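Local coordinates for protein mRNA export factor (Human herpesvirus 1, PDB 4YXP) that regulates viral gene expression, inhibits cellular splicing and mediates nuclear export of viral intronless mRNAs, working as a homodimer whose zinc-bearing C-terminal part is the piece described, at residues Leu161-Lys166 / Gln244-Arg249; Ala183-Ile188 / Val192-Ala197. One frame throughout, in Å; residues are numbered along the deposited sequence.

Contact 1. Residues Leu161-Lys166 / Gln244-Arg249; sequences LQCYLK and QECSSR. With ZN (zinc ion), chain D.
The backbones of Leu161-Lys166, a late part of helix 146-167, and Gln244-Arg249, an irregular run that enters helix 249-259 at its end, stay well apart: the closest alpha carbons, CA of Tyr164 and CA of Cys246, are 8.4 Å from each other. No hydrogen bond spans the gap, and a zinc ion fills it. Cys163 SG and Cys246 SG each bind the metal at 2.3 Å, which leaves the two sulfurs 3.6 Å apart as neighbouring ligands, meeting at an S-Zn-S angle of about 103°, close to tetrahedral. In both cysteines SG stands anti to the backbone N (chi1 -174° in Cys163, -178° in Cys246), a torsion that carries each thiolate out from its main chain to the ion. His242 and Cys251 complete the site, a CHC2-type zinc finger in which one ligand is supplied by a helix remote in sequence and three by a short C-terminal run. Second-shell groups touch two of the ligands. Ser248 N gives Cys246 SG a weak hydrogen bond of 3.6 Å, which could ease the charge on the sulfur, while Ser248 OG caps helix 249-259 at the amide of Cys251. Glu245 extends toward the Tyr164 ring, its OE2 ending obliquely 4.4 Å from CD1 of Tyr164; OE2 also accepts a hydrogen bond from His242 ND1, whose NE2 binds the zinc, and OE1 forms a salt bridge with Arg168.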
ATOM      1  N   LEU B 161     -12.187  -1.211  -7.552  1.00 24.90           N
ATOM      2  CA  LEU B 161     -12.031  -1.585  -8.952  1.00 27.37           C
ATOM      3  C   LEU B 161     -12.631  -2.952  -9.268  1.00 30.12           C
ATOM      4  O   LEU B 161     -12.965  -3.225 -10.423  1.00 31.17           O
ATOM      5  CB  LEU B 161     -10.552  -1.568  -9.339  1.00 26.04           C
ATOM      6  CG  LEU B 161      -9.917  -0.176  -9.372  1.00 26.78           C
ATOM      7  CD1 LEU B 161      -8.423  -0.287  -9.594  1.00 27.98           C
ATOM      8  CD2 LEU B 161     -10.553   0.692 -10.451  1.00 27.08           C
ATOM      9  N   GLN B 162     -12.766  -3.809  -8.259  1.00 30.53           N
ATOM     10  CA  GLN B 162     -13.414  -5.097  -8.464  1.00 32.50           C
ATOM     11  C   GLN B 162     -14.815  -4.875  -9.029  1.00 31.61           C
ATOM     12  O   GLN B 162     -15.221  -5.530  -9.989  1.00 33.74           O
ATOM     13  CB  GLN B 162     -13.487  -5.898  -7.162  1.00 37.29           C
ATOM     14  CG  GLN B 162     -14.240  -7.219  -7.302  1.00 44.46           C
ATOM     15  CD  GLN B 162     -14.063  -8.132  -6.104  1.00 51.05           C
ATOM     16  OE1 GLN B 162     -14.038  -7.679  -4.958  1.00 53.72           O
ATOM     17  NE2 GLN B 162     -13.933  -9.429  -6.364  1.00 53.79           N
ATOM     18  N   CYS B 163     -15.543  -3.935  -8.436  1.00 29.40           N
ATOM     19  CA  CYS B 163     -16.894  -3.614  -8.887  1.00 30.50           C
ATOM     20  C   CYS B 163     -16.884  -2.743 -10.148  1.00 30.00           C
ATOM     21  O   CYS B 163     -17.633  -2.995 -11.090  1.00 30.81           O
ATOM     22  CB  CYS B 163     -17.669  -2.907  -7.775  1.00 32.47           C
ATOM     23  SG  CYS B 163     -19.415  -2.618  -8.170  1.00 35.78           S
ATOM     24  N   TYR B 164     -16.035  -1.720 -10.163  1.00 29.67           N
ATOM     25  CA  TYR B 164     -16.021  -0.754 -11.264  1.00 31.27           C
ATOM     26  C   TYR B 164     -15.634  -1.388 -12.603  1.00 30.60           C
ATOM     27  O   TYR B 164     -16.284  -1.146 -13.622  1.00 32.68           O
ATOM     28  CB  TYR B 164     -15.060   0.395 -10.945  1.00 30.36           C
ATOM     29  CG  TYR B 164     -14.807   1.334 -12.110  1.00 29.47           C
ATOM     30  CD1 TYR B 164     -15.654   2.405 -12.364  1.00 29.35           C
ATOM     31  CD2 TYR B 164     -13.716   1.149 -12.948  1.00 28.87           C
ATOM     32  CE1 TYR B 164     -15.420   3.266 -13.429  1.00 29.55           C
ATOM     33  CE2 TYR B 164     -13.475   2.002 -14.010  1.00 29.83           C
ATOM     34  CZ  TYR B 164     -14.327   3.058 -14.244  1.00 30.36           C
ATOM     35  OH  TYR B 164     -14.085   3.905 -15.301  1.00 31.83           O
ATOM     36  N   LEU B 165     -14.571  -2.185 -12.610  1.00 27.43           N
ATOM     37  CA  LEU B 165     -14.099  -2.794 -13.848  1.00 27.73           C
ATOM     38  C   LEU B 165     -15.130  -3.772 -14.404  1.00 31.24           C
ATOM     39  O   LEU B 165     -15.311  -3.874 -15.617  1.00 32.26           O
ATOM     40  CB  LEU B 165     -12.759  -3.499 -13.624  1.00 25.83           C
ATOM     41  CG  LEU B 165     -11.575  -2.565 -13.349  1.00 24.19           C
ATOM     42  CD1 LEU B 165     -10.341  -3.353 -12.949  1.00 23.46           C
ATOM     43  CD2 LEU B 165     -11.272  -1.693 -14.567  1.00 25.24           C
ATOM     44  N   LYS B 166     -15.814  -4.480 -13.513  1.00 34.10           N
ATOM     45  CA  LYS B 166     -16.856  -5.410 -13.929  1.00 39.91           C
ATOM     46  C   LYS B 166     -18.015  -4.684 -14.613  1.00 41.48           C
ATOM     47  O   LYS B 166     -18.601  -5.195 -15.568  1.00 43.76           O
ATOM     48  CB  LYS B 166     -17.375  -6.203 -12.730  1.00 45.49           C
ATOM     49  CG  LYS B 166     -17.140  -7.702 -12.834  1.00 51.48           C
ATOM     50  CD  LYS B 166     -17.959  -8.483 -11.813  1.00 56.68           C
ATOM     51  CE  LYS B 166     -19.452  -8.427 -12.127  1.00 61.57           C
ATOM     52  NZ  LYS B 166     -20.255  -9.278 -11.210  1.00 64.70           N
ATOM     53  N   GLN B 244     -23.436   6.251  -9.633  1.00 38.39           N
ATOM     54  CA  GLN B 244     -24.627   6.521 -10.438  1.00 41.33           C
ATOM     55  C   GLN B 244     -25.078   5.287 -11.223  1.00 44.78           C
ATOM     56  O   GLN B 244     -26.251   5.161 -11.572  1.00 46.31           O
ATOM     57  CB  GLN B 244     -24.372   7.676 -11.409  1.00 41.47           C
ATOM     58  CG  GLN B 244     -24.168   9.029 -10.748  1.00 43.18           C
ATOM     59  CD  GLN B 244     -23.960  10.143 -11.762  1.00 46.54           C
ATOM     60  OE1 GLN B 244     -24.620  10.184 -12.805  1.00 49.28           O
ATOM     61  NE2 GLN B 244     -23.038  11.050 -11.464  1.00 46.12           N
ATOM     62  N   GLU B 245     -24.143   4.383 -11.503  1.00 46.59           N
ATOM     63  CA  GLU B 245     -24.448   3.177 -12.270  1.00 49.79           C
ATOM     64  C   GLU B 245     -24.456   1.928 -11.389  1.00 46.33           C
ATOM     65  O   GLU B 245     -24.750   0.834 -11.867  1.00 47.19           O
ATOM     66  CB  GLU B 245     -23.435   3.001 -13.410  1.00 52.80           C
ATOM     67  CG  GLU B 245     -22.045   2.568 -12.958  1.00 53.19           C
ATOM     68  CD  GLU B 245     -21.044   2.514 -14.098  1.00 54.25           C
ATOM     69  OE1 GLU B 245     -21.466   2.652 -15.266  1.00 55.16           O
ATOM     70  OE2 GLU B 245     -19.835   2.339 -13.820  1.00 53.61           O
ATOM     71  N   CYS B 246     -24.137   2.102 -10.108  1.00 41.89           N
ATOM     72  CA  CYS B 246     -24.003   0.985  -9.174  1.00 38.26           C
ATOM     73  C   CYS B 246     -24.976   1.127  -8.004  1.00 39.04           C
ATOM     74  O   CYS B 246     -25.016   2.166  -7.349  1.00 40.90           O
ATOM     75  CB  CYS B 246     -22.560   0.910  -8.663  1.00 34.72           C
ATOM     76  SG  CYS B 246     -22.213  -0.454  -7.545  1.00 32.64           S
ATOM     77  N   SER B 247     -25.755   0.081  -7.738  1.00 38.56           N
ATOM     78  CA  SER B 247     -26.789   0.145  -6.704  1.00 40.32           C
ATOM     79  C   SER B 247     -26.279  -0.254  -5.316  1.00 36.71           C
ATOM     80  O   SER B 247     -27.016  -0.170  -4.329  1.00 36.72           O
ATOM     81  CB  SER B 247     -27.976  -0.747  -7.088  1.00 45.79           C
ATOM     82  OG  SER B 247     -27.579  -2.100  -7.234  1.00 46.77           O
ATOM     83  N   SER B 248     -25.022  -0.680  -5.233  1.00 34.91           N
ATOM     84  CA  SER B 248     -24.470  -1.178  -3.973  1.00 33.45           C
ATOM     85  C   SER B 248     -24.166  -0.070  -2.969  1.00 32.25           C
ATOM     86  O   SER B 248     -23.395   0.854  -3.251  1.00 32.00           O
ATOM     87  CB  SER B 248     -23.192  -1.978  -4.229  1.00 32.91           C
ATOM     88  OG  SER B 248     -22.553  -2.291  -3.002  1.00 33.04           O
ATOM     89  N   ARG B 249     -24.753  -0.191  -1.784  1.00 32.26           N
ATOM     90  CA  ARG B 249     -24.480   0.721  -0.679  1.00 34.46           C
ATOM     91  C   ARG B 249     -23.021   0.659  -0.220  1.00 32.75           C
ATOM     92  O   ARG B 249     -22.385   1.695  -0.014  1.00 33.46           O
ATOM     93  CB  ARG B 249     -25.401   0.402   0.498  1.00 38.29           C
ATOM     94  CG  ARG B 249     -25.298   1.372   1.663  1.00 41.28           C
ATOM     95  CD  ARG B 249     -26.272   0.997   2.771  1.00 44.26           C
ATOM     96  NE  ARG B 249     -25.919  -0.278   3.394  1.00 44.18           N
ATOM     97  CZ  ARG B 249     -25.021  -0.416   4.366  1.00 43.37           C
ATOM     98  NH1 ARG B 249     -24.377   0.642   4.844  1.00 42.12           N
ATOM     99  NH2 ARG B 249     -24.767  -1.619   4.866  1.00 43.68           N
TER
HETATM  100 ZN    ZN D 601     -19.871  -0.477  -7.570  0.84 27.17          ZN

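Contact 2. Residues Ala183-Ile188 / Val192-Ala197; sequences ADIKDI and VFVILA
Ile188 O receives the amide of Val192 in a hydrogen bond of 2.9 Å between Val192 N and Ile188 O, nearly straight at the hydrogen (169°). This is an i to i+4 bond in the first turn of helix 188-204. Val192 also sets its CG2 methyl against the same oxygen, 3.2 Å from Ile188 O, and the two side chains run side by side in the same direction, Ile188 CD1 and Val192 CG2 meeting at 4.0 Å. Just before the helix, Asp187 takes the N-cap position: its carboxylate accepts a hydrogen bond from Ser190 OG and a weak one from Ala189 N. The chain leading into this cap folds back along the helix, where Ile185 points at the second turn. Its CG1 sits anti to the carbonyl carbon (chi1 -60°), and with chi2 extended at 176° the CD1 methyl touches two residues. CD1 lies 3.7 Å from Val194 CG1, the side chains crossing at a slant, and 3.8 Å from Ile195 CD1, where they cross at about a right angle. Ile8 of the second subunit packs on Ile185 and Ile19 of that subunit on Ile188, so the dimer partner joins this apolar cluster. Loop and helix belong to the CHC2-type zinc-finger region but lie away from the metal, the Ile188 side chain about 10 Å from that of His242. Ile185, Ile188, Val192, Val194 and Ile195 are all buried, and their side chains meet one another through hydrocarbon alone, which implies that, beyond one helix hydrogen bond, the contact is mainly apolar packing of the loop on its own helix.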
ATOM      1  N   ALA B 183      -4.169  -2.931 -25.809  1.00 32.17           N
ATOM      2  CA  ALA B 183      -5.500  -3.187 -26.354  1.00 35.11           C
ATOM      3  C   ALA B 183      -6.550  -3.369 -25.258  1.00 35.41           C
ATOM      4  O   ALA B 183      -7.747  -3.325 -25.534  1.00 35.57           O
ATOM      5  CB  ALA B 183      -5.470  -4.413 -27.259  1.00 38.08           C
ATOM      6  N   ASP B 184      -6.105  -3.576 -24.021  1.00 34.56           N
ATOM      7  CA  ASP B 184      -7.022  -3.720 -22.890  1.00 34.68           C
ATOM      8  C   ASP B 184      -7.420  -2.366 -22.297  1.00 32.30           C
ATOM      9  O   ASP B 184      -8.331  -2.285 -21.475  1.00 31.71           O
ATOM     10  CB  ASP B 184      -6.394  -4.585 -21.791  1.00 35.70           C
ATOM     11  CG  ASP B 184      -6.307  -6.055 -22.175  1.00 39.39           C
ATOM     12  OD1 ASP B 184      -6.984  -6.473 -23.139  1.00 42.10           O
ATOM     13  OD2 ASP B 184      -5.566  -6.799 -21.495  1.00 39.46           O
ATOM     14  N   ILE B 185      -6.731  -1.307 -22.708  1.00 31.06           N
ATOM     15  CA  ILE B 185      -7.001   0.028 -22.184  1.00 29.73           C
ATOM     16  C   ILE B 185      -8.262   0.591 -22.831  1.00 32.17           C
ATOM     17  O   ILE B 185      -8.306   0.806 -24.045  1.00 33.91           O
ATOM     18  CB  ILE B 185      -5.795   0.960 -22.403  1.00 27.71           C
ATOM     19  CG1 ILE B 185      -4.565   0.397 -21.677  1.00 27.08           C
ATOM     20  CG2 ILE B 185      -6.120   2.374 -21.923  1.00 25.90           C
ATOM     21  CD1 ILE B 185      -3.285   1.190 -21.892  1.00 26.47           C
ATOM     22  N   LYS B 186      -9.286   0.829 -22.015  1.00 33.02           N
ATOM     23  CA  LYS B 186     -10.558   1.355 -22.508  1.00 35.12           C
ATOM     24  C   LYS B 186     -11.092   2.486 -21.632  1.00 34.65           C
ATOM     25  O   LYS B 186     -12.169   3.020 -21.888  1.00 35.20           O
ATOM     26  CB  LYS B 186     -11.597   0.235 -22.591  1.00 35.70           C
ATOM     27  CG  LYS B 186     -11.230  -0.905 -23.531  1.00 37.21           C
ATOM     28  CD  LYS B 186     -11.112  -0.445 -24.981  1.00 40.56           C
ATOM     29  CE  LYS B 186     -10.707  -1.598 -25.888  1.00 43.31           C
ATOM     30  NZ  LYS B 186     -10.260  -1.144 -27.235  1.00 45.25           N
ATOM     31  N   ASP B 187     -10.341   2.848 -20.598  1.00 32.35           N
ATOM     32  CA  ASP B 187     -10.755   3.911 -19.690  1.00 32.40           C
ATOM     33  C   ASP B 187      -9.559   4.375 -18.870  1.00 30.79           C
ATOM     34  O   ASP B 187      -8.450   3.871 -19.046  1.00 29.59           O
ATOM     35  CB  ASP B 187     -11.879   3.431 -18.765  1.00 33.73           C
ATOM     36  CG  ASP B 187     -11.355   2.691 -17.545  1.00 32.80           C
ATOM     37  OD1 ASP B 187     -10.595   1.714 -17.715  1.00 31.58           O
ATOM     38  OD2 ASP B 187     -11.695   3.099 -16.415  1.00 33.18           O
ATOM     39  N   ILE B 188      -9.780   5.325 -17.967  1.00 30.98           N
ATOM     40  CA  ILE B 188      -8.681   5.897 -17.196  1.00 29.77           C
ATOM     41  C   ILE B 188      -8.083   4.874 -16.227  1.00 28.02           C
ATOM     42  O   ILE B 188      -6.864   4.834 -16.034  1.00 26.72           O
ATOM     43  CB  ILE B 188      -9.137   7.168 -16.441  1.00 30.23           C
ATOM     44  CG1 ILE B 188      -7.961   7.803 -15.690  1.00 28.92           C
ATOM     45  CG2 ILE B 188     -10.274   6.855 -15.470  1.00 31.45           C
ATOM     46  CD1 ILE B 188      -6.842   8.290 -16.590  1.00 29.79           C
ATOM     47  N   VAL B 192      -4.157   3.776 -16.448  1.00 23.96           N
ATOM     48  CA  VAL B 192      -3.190   3.990 -15.383  1.00 23.30           C
ATOM     49  C   VAL B 192      -2.497   2.681 -15.003  1.00 22.58           C
ATOM     50  O   VAL B 192      -1.277   2.625 -14.882  1.00 20.75           O
ATOM     51  CB  VAL B 192      -3.865   4.635 -14.153  1.00 24.35           C
ATOM     52  CG1 VAL B 192      -2.926   4.643 -12.948  1.00 24.14           C
ATOM     53  CG2 VAL B 192      -4.302   6.056 -14.481  1.00 25.47           C
ATOM     54  N   PHE B 193      -3.261   1.617 -14.819  1.00 22.56           N
ATOM     55  CA  PHE B 193      -2.663   0.397 -14.296  1.00 22.26           C
ATOM     56  C   PHE B 193      -1.912  -0.396 -15.367  1.00 21.96           C
ATOM     57  O   PHE B 193      -0.858  -0.959 -15.082  1.00 22.14           O
ATOM     58  CB  PHE B 193      -3.739  -0.448 -13.610  1.00 23.00           C
ATOM     59  CG  PHE B 193      -4.065   0.045 -12.234  1.00 22.97           C
ATOM     60  CD1 PHE B 193      -3.264  -0.304 -11.160  1.00 23.36           C
ATOM     61  CD2 PHE B 193      -5.129   0.906 -12.021  1.00 22.89           C
ATOM     62  CE1 PHE B 193      -3.540   0.171  -9.888  1.00 24.14           C
ATOM     63  CE2 PHE B 193      -5.408   1.384 -10.753  1.00 23.45           C
ATOM     64  CZ  PHE B 193      -4.614   1.015  -9.686  1.00 24.13           C
ATOM     65  N   VAL B 194      -2.411  -0.408 -16.597  1.00 22.95           N
ATOM     66  CA  VAL B 194      -1.724  -1.111 -17.674  1.00 23.79           C
ATOM     67  C   VAL B 194      -0.397  -0.412 -18.006  1.00 23.24           C
ATOM     68  O   VAL B 194       0.637  -1.065 -18.164  1.00 23.49           O
ATOM     69  CB  VAL B 194      -2.616  -1.224 -18.926  1.00 26.67           C
ATOM     70  CG1 VAL B 194      -1.818  -1.757 -20.120  1.00 28.01           C
ATOM     71  CG2 VAL B 194      -3.796  -2.137 -18.647  1.00 28.06           C
ATOM     72  N   ILE B 195      -0.423   0.910 -18.110  1.00 22.81           N
ATOM     73  CA  ILE B 195       0.784   1.651 -18.475  1.00 23.39           C
ATOM     74  C   ILE B 195       1.834   1.535 -17.375  1.00 22.79           C
ATOM     75  O   ILE B 195       2.997   1.243 -17.652  1.00 22.33           O
ATOM     76  CB  ILE B 195       0.459   3.124 -18.786  1.00 24.06           C
ATOM     77  CG1 ILE B 195      -0.423   3.223 -20.034  1.00 23.93           C
ATOM     78  CG2 ILE B 195       1.741   3.938 -18.982  1.00 26.18           C
ATOM     79  CD1 ILE B 195       0.197   2.638 -21.305  1.00 25.51           C
ATOM     80  N   LEU B 196       1.438   1.760 -16.129  1.00 23.80           N
ATOM     81  CA  LEU B 196       2.376   1.643 -15.018  1.00 24.91           C
ATOM     82  C   LEU B 196       2.929   0.219 -14.916  1.00 25.33           C
ATOM     83  O   LEU B 196       4.109   0.031 -14.625  1.00 25.72           O
ATOM     84  CB  LEU B 196       1.715   2.044 -13.697  1.00 25.64           C
ATOM     85  CG  LEU B 196       1.342   3.517 -13.505  1.00 25.40           C
ATOM     86  CD1 LEU B 196       0.819   3.733 -12.094  1.00 24.71           C
ATOM     87  CD2 LEU B 196       2.515   4.449 -13.785  1.00 25.24           C
ATOM     88  N   ALA B 197       2.084  -0.780 -15.155  1.00 24.79           N
ATOM     89  CA  ALA B 197       2.526  -2.171 -15.083  1.00 25.04           C
ATOM     90  C   ALA B 197       3.540  -2.473 -16.184  1.00 25.35           C
ATOM     91  O   ALA B 197       4.530  -3.168 -15.950  1.00 25.13           O
ATOM     92  CB  ALA B 197       1.342  -3.119 -15.182  1.00 24.46           C
TER

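From the N terminus, the chain passes eight helices before it reaches helix 146-167, whose Leu161-Lys166 part opens contact 1. It then passes through helix 173-179 to the loop and helix of contact 2, a local closure with three residues between its segments. Helix 230-241 and the run Gln244-Arg249 follow, closing contact 1 across 77 residues, so contact 2 is nested inside that long loop. The centres are 18 Å apart, yet the contacts touch: Tyr164 OH and Asp187 OD2 are 2.8 Å apart in a probable hydrogen bond, and Leu161 packs on Phe193. Helix 146-167 therefore faces both the zinc site and helix 188-204, tying the two together.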